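Local atomic coordinates of mitochondrial dynamics protein MID49 (Mus musculus, PDB entry 4WOY), a protein that sits in the mitochondrial outer membrane and promotes fission by recruiting the dynamin-related GTPase DNM1L to the mitochondrial surface and regulating its GTPase activity. Residues 2-6 with 272-277; 256-260 with 278-283. The protein carries 1 engineered substitution. All coordinates share one frame; numbering follows the deposited sequence.

Interaction 1: residues 2-6 with 272-277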
loop_
_atom_site.group_PDB
_atom_site.type_symbol
_atom_site.label_atom_id
_atom_site.label_comp_id
_atom_site.label_asym_id
_atom_site.label_seq_id
_atom_site.Cartn_x
_atom_site.Cartn_y
_atom_site.Cartn_z
ATOM N N PHE A 2 -15.604 26.311 9.017
ATOM C CA PHE A 2 -15.066 25.078 8.477
ATOM C C PHE A 2 -13.928 24.475 9.281
ATOM O O PHE A 2 -13.894 23.266 9.515
ATOM C CB PHE A 2 -14.596 25.338 7.054
ATOM C CG PHE A 2 -14.133 24.113 6.346
ATOM C CD1 PHE A 2 -15.049 23.149 5.959
ATOM C CD2 PHE A 2 -12.793 23.901 6.070
ATOM C CE1 PHE A 2 -14.637 21.999 5.283
ATOM C CE2 PHE A 2 -12.386 22.751 5.406
ATOM C CZ PHE A 2 -13.307 21.805 5.015
ATOM N N GLN A 3 -13.012 25.330 9.716
ATOM C CA GLN A 3 -11.809 24.887 10.399
ATOM C C GLN A 3 -12.173 24.080 11.649
ATOM O O GLN A 3 -11.578 23.033 11.909
ATOM C CB GLN A 3 -10.919 26.084 10.762
ATOM C CG GLN A 3 -9.629 25.710 11.479
ATOM C CD GLN A 3 -8.590 25.112 10.532
ATOM O OE1 GLN A 3 -8.750 25.157 9.313
ATOM N NE2 GLN A 3 -7.521 24.558 11.089
ATOM N N GLU A 4 -13.161 24.557 12.404
ATOM C CA GLU A 4 -13.550 23.908 13.650
ATOM C C GLU A 4 -14.107 22.506 13.395
ATOM O O GLU A 4 -13.723 21.536 14.060
ATOM C CB GLU A 4 -14.582 24.752 14.379
ATOM C CG GLU A 4 -14.121 26.165 14.661
ATOM C CD GLU A 4 -15.218 27.043 15.242
ATOM O OE1 GLU A 4 -15.240 28.246 14.908
ATOM O OE2 GLU A 4 -16.079 26.531 15.991
ATOM N N ARG A 5 -14.989 22.398 12.410
ATOM C CA ARG A 5 -15.612 21.115 12.096
ATOM C C ARG A 5 -14.581 20.148 11.548
ATOM O O ARG A 5 -14.681 18.940 11.727
ATOM C CB ARG A 5 -16.771 21.293 11.102
ATOM C CG ARG A 5 -17.750 22.382 11.516
ATOM C CD ARG A 5 -19.205 22.078 11.151
ATOM N NE ARG A 5 -19.992 23.316 11.119
ATOM C CZ ARG A 5 -21.127 23.485 10.440
ATOM N NH1 ARG A 5 -21.641 22.488 9.724
ATOM N NH2 ARG A 5 -21.750 24.660 10.478
ATOM N N LEU A 6 -13.592 20.687 10.857
ATOM C CA LEU A 6 -12.553 19.855 10.285
ATOM C C LEU A 6 -11.717 19.250 11.388
ATOM O O LEU A 6 -11.426 18.071 11.371
ATOM C CB LEU A 6 -11.682 20.679 9.340
ATOM C CG LEU A 6 -10.606 19.885 8.610
ATOM C CD1 LEU A 6 -10.545 20.320 7.152
ATOM C CD2 LEU A 6 -9.261 20.034 9.315
ATOM N N LEU A 272 -5.228 24.351 6.620
ATOM C CA LEU A 272 -5.603 22.968 6.358
ATOM C C LEU A 272 -6.975 22.858 5.700
ATOM O O LEU A 272 -7.188 22.029 4.822
ATOM C CB LEU A 272 -5.589 22.167 7.650
ATOM C CG LEU A 272 -5.611 20.647 7.516
ATOM C CD1 LEU A 272 -4.695 20.156 6.422
ATOM C CD2 LEU A 272 -5.246 20.010 8.850
ATOM N N GLY A 273 -7.898 23.710 6.133
ATOM C CA GLY A 273 -9.233 23.725 5.573
ATOM C C GLY A 273 -9.241 24.085 4.099
ATOM O O GLY A 273 -9.959 23.478 3.310
ATOM N N GLU A 274 -8.419 25.063 3.732
ATOM C CA GLU A 274 -8.273 25.479 2.345
ATOM C C GLU A 274 -7.568 24.422 1.491
ATOM O O GLU A 274 -7.975 24.175 0.356
ATOM C CB GLU A 274 -7.498 26.786 2.271
ATOM C CG GLU A 274 -8.348 28.021 2.170
ATOM C CD GLU A 274 -7.541 29.257 2.460
ATOM O OE1 GLU A 274 -6.349 29.277 2.080
ATOM O OE2 GLU A 274 -8.092 30.198 3.070
ATOM N N ARG A 275 -6.546 23.776 2.050
ATOM C CA ARG A 275 -5.844 22.706 1.343
ATOM C C ARG A 275 -6.773 21.541 1.075
ATOM O O ARG A 275 -6.696 20.873 0.025
ATOM C CB ARG A 275 -4.634 22.226 2.144
ATOM C CG ARG A 275 -3.515 23.237 2.203
ATOM C CD ARG A 275 -3.214 23.852 0.836
ATOM N NE ARG A 275 -2.849 25.255 1.008
ATOM C CZ ARG A 275 -3.570 26.290 0.588
ATOM N NH1 ARG A 275 -4.679 26.099 -0.108
ATOM N NH2 ARG A 275 -3.145 27.524 0.827
ATOM N N PHE A 276 -7.639 21.305 2.051
ATOM C CA PHE A 276 -8.655 20.276 1.966
ATOM C C PHE A 276 -9.633 20.575 0.838
ATOM O O PHE A 276 -9.917 19.703 0.027
ATOM C CB PHE A 276 -9.398 20.159 3.292
ATOM C CG PHE A 276 -10.517 19.155 3.280
ATOM C CD1 PHE A 276 -10.284 17.834 3.601
ATOM C CD2 PHE A 276 -11.805 19.541 2.978
ATOM C CE1 PHE A 276 -11.326 16.909 3.603
ATOM C CE2 PHE A 276 -12.844 18.623 2.970
ATOM C CZ PHE A 276 -12.610 17.318 3.280
ATOM N N LEU A 277 -10.126 21.811 0.764
ATOM C CA LEU A 277 -11.111 22.141 -0.257
ATOM C C LEU A 277 -10.436 22.087 -1.627
ATOM O O LEU A 277 -10.982 21.527 -2.584
ATOM C CB LEU A 277 -11.738 23.515 -0.014
ATOM C CG LEU A 277 -12.519 23.634 1.304
ATOM C CD1 LEU A 277 -13.117 25.033 1.533
ATOM C CD2 LEU A 277 -13.567 22.551 1.449
#
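Phe2 and Leu6, one turn apart on the N-terminal helix, both hold CG trans to their backbone nitrogen (chi1 -175° for Phe2), which carries the phenyl ring and the isobutyl group together onto the 272-277 turns. The far end of the Phe2 ring does most of the touching. Its CE2 lies 3.3 Å from the carbonyl oxygen of Gly273, while CZ comes within 3.4 Å of CD2 of Phe276 and 3.7 Å of CD2 of Leu277. Gly273 CA and Phe276 CD2 both sit at the edge of the Phe2 ring, close to its plane. The two phenyl groups meet obliquely, planes at 43°, and their side chains run nearly perpendicular to each other. Because Gly273 has no side chain, the edge of the Phe2 ring can lie directly on its CA, where the CA atoms of Gln3 and Gly273 are 5.6 Å apart; the local axes stay 9.7 Å apart and cross at 85°. Helix 2-14 thus lies across the beginning of helix 272-288, part of the Mab-21-like helical region, and joins the start of this fragment, the predicted cytoplasmic part of the protein, to a part of the fold more than 260 residues later in sequence. Leu6 divides its branches over the same surface: CD1 rests beside Gly273 CA and Phe276 CB, whereas CD2 meets Leu272 CD2 at 4.0 Å. Helix 228-241 also packs here, with Leu234 against Leu6 and Ile238 against Phe276; the ring of Phe329, the C-terminal residue, meets that of Phe2. Gln3 bends at chi2, bringing its OE1 to 3.6 Å from Gly273 N without a hydrogen bond. Its NE2 donates instead to the backbone oxygen of Glu269, just ahead of helix 272-288.

Interaction 2: residues 256-260 with 278-283; sequences VVLHL and QALEFL
Segments 256-260 of helix 250-261 and 278-283 of helix 272-288 cross at 111° with their local axes 10.0 Å apart, and the nearest CA atoms, 6.2 Å apart, are those of Val256 and Ala279. The small Ala279 receives a methyl from each of two turns: CG1 of Val256 packs on its CB at 3.6 Å, and CD1 of Leu260 reaches the same CB at 3.9 Å. Val256 turns its other branch, CG2, to Leu283 CG at 3.8 Å. At the more exposed margin, His259 and Phe282 form an offset stack, centroids 4.1 Å apart and planes inclined by 23°, with Phe282 CE1 placed over the centre of the imidazole. Both residues have CG trans to the backbone nitrogen, which brings the two rings face to face in the offset stack. Leu260 and the extended Gln278 run past each other in opposite directions, the Leu260 methyl CD2 lying 3.6 Å from the amide NE2 of Gln278. Leu235 of helix 228-241 also packs on Ala279, within this Mab-21-like helical region. With no hydrogen bond between the segments, their cohesion probably comes mainly from van der Waals packing, an aliphatic interior bordered by an aromatic stack and an amide.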
loop_
_atom_site.group_PDB
_atom_site.type_symbol
_atom_site.label_atom_id
_atom_site.label_comp_id
_atom_site.label_asym_id
_atom_site.label_seq_id
_atom_site.Cartn_x
_atom_site.Cartn_y
_atom_site.Cartn_z
ATOM N N VAL A 256 -3.187 13.282 -5.054
ATOM C CA VAL A 256 -3.794 14.588 -4.846
ATOM C C VAL A 256 -2.914 15.432 -3.969
ATOM O O VAL A 256 -2.680 16.589 -4.276
ATOM C CB VAL A 256 -5.167 14.505 -4.190
ATOM C CG1 VAL A 256 -5.692 15.913 -3.978
ATOM C CG2 VAL A 256 -6.138 13.697 -5.062
ATOM N N VAL A 257 -2.444 14.864 -2.862
ATOM C CA VAL A 257 -1.627 15.625 -1.917
ATOM C C VAL A 257 -0.215 15.892 -2.454
ATOM O O VAL A 257 0.370 16.937 -2.175
ATOM C CB VAL A 257 -1.557 14.925 -0.551
ATOM C CG1 VAL A 257 -0.582 15.676 0.405
ATOM C CG2 VAL A 257 -2.961 14.854 0.045
ATOM N N LEU A 258 0.328 14.972 -3.244
ATOM C CA LEU A 258 1.607 15.248 -3.895
ATOM C C LEU A 258 1.475 16.416 -4.872
ATOM O O LEU A 258 2.359 17.241 -4.968
ATOM C CB LEU A 258 2.144 14.004 -4.608
ATOM C CG LEU A 258 2.783 13.005 -3.628
ATOM C CD1 LEU A 258 3.104 11.679 -4.283
ATOM C CD2 LEU A 258 4.037 13.605 -2.987
ATOM N N HIS A 259 0.362 16.489 -5.588
ATOM C CA HIS A 259 0.145 17.564 -6.540
ATOM C C HIS A 259 0.060 18.924 -5.858
ATOM O O HIS A 259 0.745 19.864 -6.252
ATOM C CB HIS A 259 -1.127 17.301 -7.346
ATOM C CG HIS A 259 -1.397 18.329 -8.399
ATOM N ND1 HIS A 259 -2.218 19.418 -8.186
ATOM C CD2 HIS A 259 -0.948 18.441 -9.671
ATOM C CE1 HIS A 259 -2.266 20.152 -9.282
ATOM N NE2 HIS A 259 -1.508 19.579 -10.200
ATOM N N LEU A 260 -0.776 19.031 -4.832
ATOM C CA LEU A 260 -0.902 20.285 -4.093
ATOM C C LEU A 260 0.347 20.502 -3.263
ATOM O O LEU A 260 0.907 21.598 -3.254
ATOM C CB LEU A 260 -2.126 20.275 -3.167
ATOM C CG LEU A 260 -3.500 19.873 -3.704
ATOM C CD1 LEU A 260 -4.569 20.103 -2.664
ATOM C CD2 LEU A 260 -3.819 20.643 -4.951
ATOM N N GLN A 278 -9.217 22.608 -1.692
ATOM C CA GLN A 278 -8.419 22.537 -2.908
ATOM C C GLN A 278 -8.226 21.100 -3.410
ATOM O O GLN A 278 -8.210 20.874 -4.616
ATOM C CB GLN A 278 -7.053 23.173 -2.687
ATOM C CG GLN A 278 -6.429 23.657 -3.953
ATOM C CD GLN A 278 -5.010 24.099 -3.747
ATOM O OE1 GLN A 278 -4.590 24.347 -2.619
ATOM N NE2 GLN A 278 -4.266 24.237 -4.842
ATOM N N ALA A 279 -8.037 20.153 -2.489
ATOM C CA ALA A 279 -7.965 18.730 -2.839
ATOM C C ALA A 279 -9.260 18.213 -3.459
ATOM O O ALA A 279 -9.230 17.482 -4.444
ATOM C CB ALA A 279 -7.625 17.899 -1.628
ATOM N N LEU A 280 -10.397 18.567 -2.874
ATOM C CA LEU A 280 -11.666 18.116 -3.417
ATOM C C LEU A 280 -11.824 18.690 -4.818
ATOM O O LEU A 280 -12.366 18.040 -5.712
ATOM C CB LEU A 280 -12.845 18.535 -2.542
ATOM C CG LEU A 280 -12.959 17.998 -1.116
ATOM C CD1 LEU A 280 -14.387 18.167 -0.643
ATOM C CD2 LEU A 280 -12.509 16.565 -0.978
ATOM N N GLU A 281 -11.382 19.933 -4.977
ATOM C CA GLU A 281 -11.457 20.615 -6.249
ATOM C C GLU A 281 -10.654 19.893 -7.306
ATOM O O GLU A 281 -11.108 19.708 -8.440
ATOM C CB GLU A 281 -10.939 22.042 -6.121
ATOM C CG GLU A 281 -12.010 23.040 -5.744
ATOM C CD GLU A 281 -11.463 24.433 -5.478
ATOM O OE1 GLU A 281 -10.281 24.704 -5.816
ATOM O OE2 GLU A 281 -12.222 25.258 -4.929
ATOM N N PHE A 282 -9.451 19.495 -6.916
ATOM C CA PHE A 282 -8.554 18.817 -7.818
ATOM C C PHE A 282 -9.146 17.459 -8.186
ATOM O O PHE A 282 -9.119 17.050 -9.356
ATOM C CB PHE A 282 -7.167 18.671 -7.186
ATOM C CG PHE A 282 -6.185 17.984 -8.075
ATOM C CD1 PHE A 282 -5.591 18.671 -9.115
ATOM C CD2 PHE A 282 -5.881 16.646 -7.898
ATOM C CE1 PHE A 282 -4.713 18.038 -9.961
ATOM C CE2 PHE A 282 -4.989 16.011 -8.741
ATOM C CZ PHE A 282 -4.410 16.714 -9.776
ATOM N N LEU A 283 -9.720 16.784 -7.194
ATOM C CA LEU A 283 -10.320 15.474 -7.424
ATOM C C LEU A 283 -11.452 15.585 -8.442
ATOM O O LEU A 283 -11.483 14.833 -9.429
ATOM C CB LEU A 283 -10.832 14.885 -6.112
ATOM C CG LEU A 283 -9.878 13.968 -5.360
ATOM C CD1 LEU A 283 -10.305 13.802 -3.908
ATOM C CD2 LEU A 283 -9.858 12.625 -6.024
#

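Overall arrangement
Helix 272-288 is common to both contacts: its first turns, 272-277, receive the N-terminal helix in interaction 1, and the following turns, 278-283, receive helix 250-261 in interaction 2. The two centres are about 13 Å apart, and the contacts touch where the Arg275 backbone oxygen lies 3.5 Å from Leu260 CD1. Helix 228-241 packs beside both contacts. Interaction 1 lies farther out, its centre about 26 Å from the centre of the chain against about 19 Å for interaction 2, and adds the first helix of the fragment to this helical region.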